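Local coordinates for adenylate cyclase (Hippeastrum hybrid cultivar, PDB 6YP4), which hydrolyses triphosphate as its dominant activity, although it was first taken for an adenylyl cyclase, and binds magnesium ions and a GTP analogue, at residues V128-F133 / V198-K203. Sequence-based numbering, arbitrary orientation.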
ATOM      1  N   VAL A 128       5.870   5.032  28.594  1.00 40.53           N
ATOM      2  CA  VAL A 128       4.843   4.116  29.069  1.00 42.22           C
ATOM      3  C   VAL A 128       3.879   3.852  27.915  1.00 39.15           C
ATOM      4  O   VAL A 128       3.777   4.640  26.970  1.00 38.20           O
ATOM      5  CB  VAL A 128       4.084   4.693  30.296  1.00 39.72           C
ATOM      6  CG1 VAL A 128       5.072   5.034  31.446  1.00 42.91           C
ATOM      7  CG2 VAL A 128       3.305   5.929  29.891  1.00 39.98           C
ATOM      8  N   CYS A 129       3.164   2.727  28.000  1.00 33.52           N
ATOM      9  CA  CYS A 129       2.143   2.385  27.011  1.00 37.45           C
ATOM     10  C   CYS A 129       0.811   2.998  27.418  1.00 38.61           C
ATOM     11  O   CYS A 129       0.391   2.873  28.572  1.00 37.79           O
ATOM     12  CB  CYS A 129       1.998   0.865  26.864  1.00 39.16           C
ATOM     13  SG  CYS A 129       0.882   0.308  25.532  1.00 33.76           S
ATOM     14  N   LEU A 130       0.147   3.648  26.464  1.00 37.41           N
ATOM     15  CA  LEU A 130      -1.163   4.248  26.671  1.00 40.65           C
ATOM     16  C   LEU A 130      -2.306   3.262  26.449  1.00 38.37           C
ATOM     17  O   LEU A 130      -3.454   3.604  26.727  1.00 40.76           O
ATOM     18  CB  LEU A 130      -1.335   5.466  25.746  1.00 38.39           C
ATOM     19  CG  LEU A 130      -0.242   6.542  25.744  1.00 32.98           C
ATOM     20  CD1 LEU A 130      -0.650   7.713  24.875  1.00 35.35           C
ATOM     21  CD2 LEU A 130       0.034   7.035  27.161  1.00 39.60           C
ATOM     22  N   GLY A 131      -2.012   2.046  26.016  1.00 29.98           N
ATOM     23  CA  GLY A 131      -3.026   1.109  25.584  1.00 34.27           C
ATOM     24  C   GLY A 131      -3.234   1.182  24.083  1.00 33.21           C
ATOM     25  O   GLY A 131      -2.387   1.682  23.336  1.00 30.38           O
ATOM     26  N   GLY A 132      -4.384   0.696  23.641  1.00 30.45           N
ATOM     27  CA  GLY A 132      -4.659   0.706  22.217  1.00 32.84           C
ATOM     28  C   GLY A 132      -6.015   0.139  21.878  1.00 38.67           C
ATOM     29  O   GLY A 132      -6.897   0.036  22.733  1.00 31.08           O
ATOM     30  N   PHE A 133      -6.176  -0.225  20.607  1.00 23.80           N
ATOM     31  CA  PHE A 133      -7.454  -0.709  20.102  1.00 26.57           C
ATOM     32  C   PHE A 133      -7.210  -1.508  18.828  1.00 30.10           C
ATOM     33  O   PHE A 133      -6.120  -1.489  18.255  1.00 24.64           O
ATOM     34  CB  PHE A 133      -8.445   0.442  19.856  1.00 23.86           C
ATOM     35  CG  PHE A 133      -7.930   1.508  18.919  1.00 30.52           C
ATOM     36  CD1 PHE A 133      -8.162   1.427  17.546  1.00 25.29           C
ATOM     37  CD2 PHE A 133      -7.215   2.598  19.410  1.00 31.69           C
ATOM     38  CE1 PHE A 133      -7.673   2.406  16.673  1.00 26.39           C
ATOM     39  CE2 PHE A 133      -6.735   3.587  18.539  1.00 31.91           C
ATOM     40  CZ  PHE A 133      -6.961   3.482  17.169  1.00 29.01           C
ATOM     41  N   VAL A 198     -10.280   9.802  19.328  1.00 37.41           N
ATOM     42  CA  VAL A 198     -11.428   9.088  19.883  1.00 36.53           C
ATOM     43  C   VAL A 198     -10.974   8.117  20.971  1.00 43.71           C
ATOM     44  O   VAL A 198     -11.603   8.011  22.036  1.00 39.67           O
ATOM     45  CB  VAL A 198     -12.201   8.368  18.760  1.00 33.26           C
ATOM     46  CG1 VAL A 198     -13.200   7.398  19.348  1.00 34.09           C
ATOM     47  CG2 VAL A 198     -12.908   9.379  17.848  1.00 34.67           C
ATOM     48  N   PHE A 199      -9.882   7.391  20.713  1.00 40.58           N
ATOM     49  CA  PHE A 199      -9.316   6.507  21.726  1.00 35.09           C
ATOM     50  C   PHE A 199      -9.053   7.260  23.022  1.00 36.08           C
ATOM     51  O   PHE A 199      -9.576   6.894  24.081  1.00 49.02           O
ATOM     52  CB  PHE A 199      -8.026   5.875  21.200  1.00 31.25           C
ATOM     53  CG  PHE A 199      -7.226   5.159  22.253  1.00 40.13           C
ATOM     54  CD1 PHE A 199      -5.929   5.570  22.550  1.00 40.96           C
ATOM     55  CD2 PHE A 199      -7.763   4.072  22.933  1.00 48.31           C
ATOM     56  CE1 PHE A 199      -5.175   4.918  23.507  1.00 40.26           C
ATOM     57  CE2 PHE A 199      -7.012   3.401  23.904  1.00 46.14           C
ATOM     58  CZ  PHE A 199      -5.717   3.830  24.190  1.00 43.34           C
ATOM     59  N   ARG A 200      -8.268   8.342  22.950  1.00 37.43           N
ATOM     60  CA  ARG A 200      -7.918   9.091  24.158  1.00 43.15           C
ATOM     61  C   ARG A 200      -9.147   9.678  24.836  1.00 46.80           C
ATOM     62  O   ARG A 200      -9.181   9.782  26.069  1.00 44.19           O
ATOM     63  CB  ARG A 200      -6.917  10.203  23.825  1.00 50.73           C
ATOM     64  CG  ARG A 200      -5.599   9.706  23.221  1.00 54.52           C
ATOM     65  CD  ARG A 200      -4.804   8.865  24.224  1.00 57.56           C
ATOM     66  NE  ARG A 200      -4.007   9.692  25.130  1.00 58.76           N
ATOM     67  CZ  ARG A 200      -3.663   9.335  26.364  1.00 56.94           C
ATOM     68  NH1 ARG A 200      -4.059   8.164  26.851  1.00 53.87           N
ATOM     69  NH2 ARG A 200      -2.937  10.157  27.120  1.00 51.85           N
ATOM     70  N   SER A 201     -10.164  10.066  24.060  1.00 43.17           N
ATOM     71  CA  SER A 201     -11.360  10.658  24.648  1.00 47.10           C
ATOM     72  C   SER A 201     -12.160   9.640  25.452  1.00 53.24           C
ATOM     73  O   SER A 201     -12.910  10.018  26.361  1.00 49.47           O
ATOM     74  CB  SER A 201     -12.235  11.262  23.552  1.00 41.70           C
ATOM     75  OG  SER A 201     -13.122  10.285  23.030  1.00 43.06           O
ATOM     76  N   GLY A 202     -12.035   8.357  25.129  1.00 52.11           N
ATOM     77  CA  GLY A 202     -12.736   7.339  25.879  1.00 47.36           C
ATOM     78  C   GLY A 202     -14.210   7.203  25.578  1.00 45.75           C
ATOM     79  O   GLY A 202     -14.905   6.483  26.302  1.00 49.31           O
ATOM     80  N   LYS A 203     -14.718   7.869  24.546  1.00 43.20           N
ATOM     81  CA  LYS A 203     -16.112   7.691  24.159  1.00 47.07           C
ATOM     82  C   LYS A 203     -16.259   8.068  22.694  1.00 47.50           C
ATOM     83  O   LYS A 203     -15.402   8.747  22.115  1.00 45.91           O
ATOM     84  CB  LYS A 203     -17.063   8.524  25.037  1.00 49.82           C
ATOM     85  CG  LYS A 203     -16.849  10.012  24.905  1.00 56.86           C
ATOM     86  CD  LYS A 203     -17.993  10.793  25.524  1.00 71.65           C
ATOM     87  CE  LYS A 203     -17.999  12.227  25.022  1.00 83.47           C
ATOM     88  NZ  LYS A 203     -18.892  12.397  23.837  1.00 87.23           N
TER
HETATM   89  O   HOH W   1      -3.863   5.983  28.919  1.00 60.24           O
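The guanidinium group of Arg200 carries Leu130 CD1 on one face, over its centre and 3.7 Å from CZ, while a water sits in its plane at the edge. That water donates to Leu130 O and accepts a weak bond from Arg200 NH1; bends at chi2 and chi3 bring the arginine tip back to the strand. At the edge of the Phe199 ring, near its plane, Leu130 O lies 3.4 Å from CZ, and Gly132 N approaches the same CZ obliquely, also at 3.4 Å. The Phe133 and Phe199 rings meet obliquely, planes at 46°, with Phe133 CE2 3.7 Å from Phe199 CB. Helix 195-201 packs against strand 127-141 of the antiparallel sheet that forms the triphosphate tunnel of the CYTH fold, whose strand 147-155 supplies Tyr155 to both phenylalanines. A chi1 of 169°, which turns CG away from the backbone N, sends the Phe199 ring past Phe133 to the glycine backbone; an alanine here would probably leave a gap beside Leu130 O, Gly131 and Gly132, with only CB still against Phe133. The helix ends at Ser201, whose OG donates to Val198 O and accepts from Lys203 N in an ST turn, and Gly202 leaves helical geometry with positive phi.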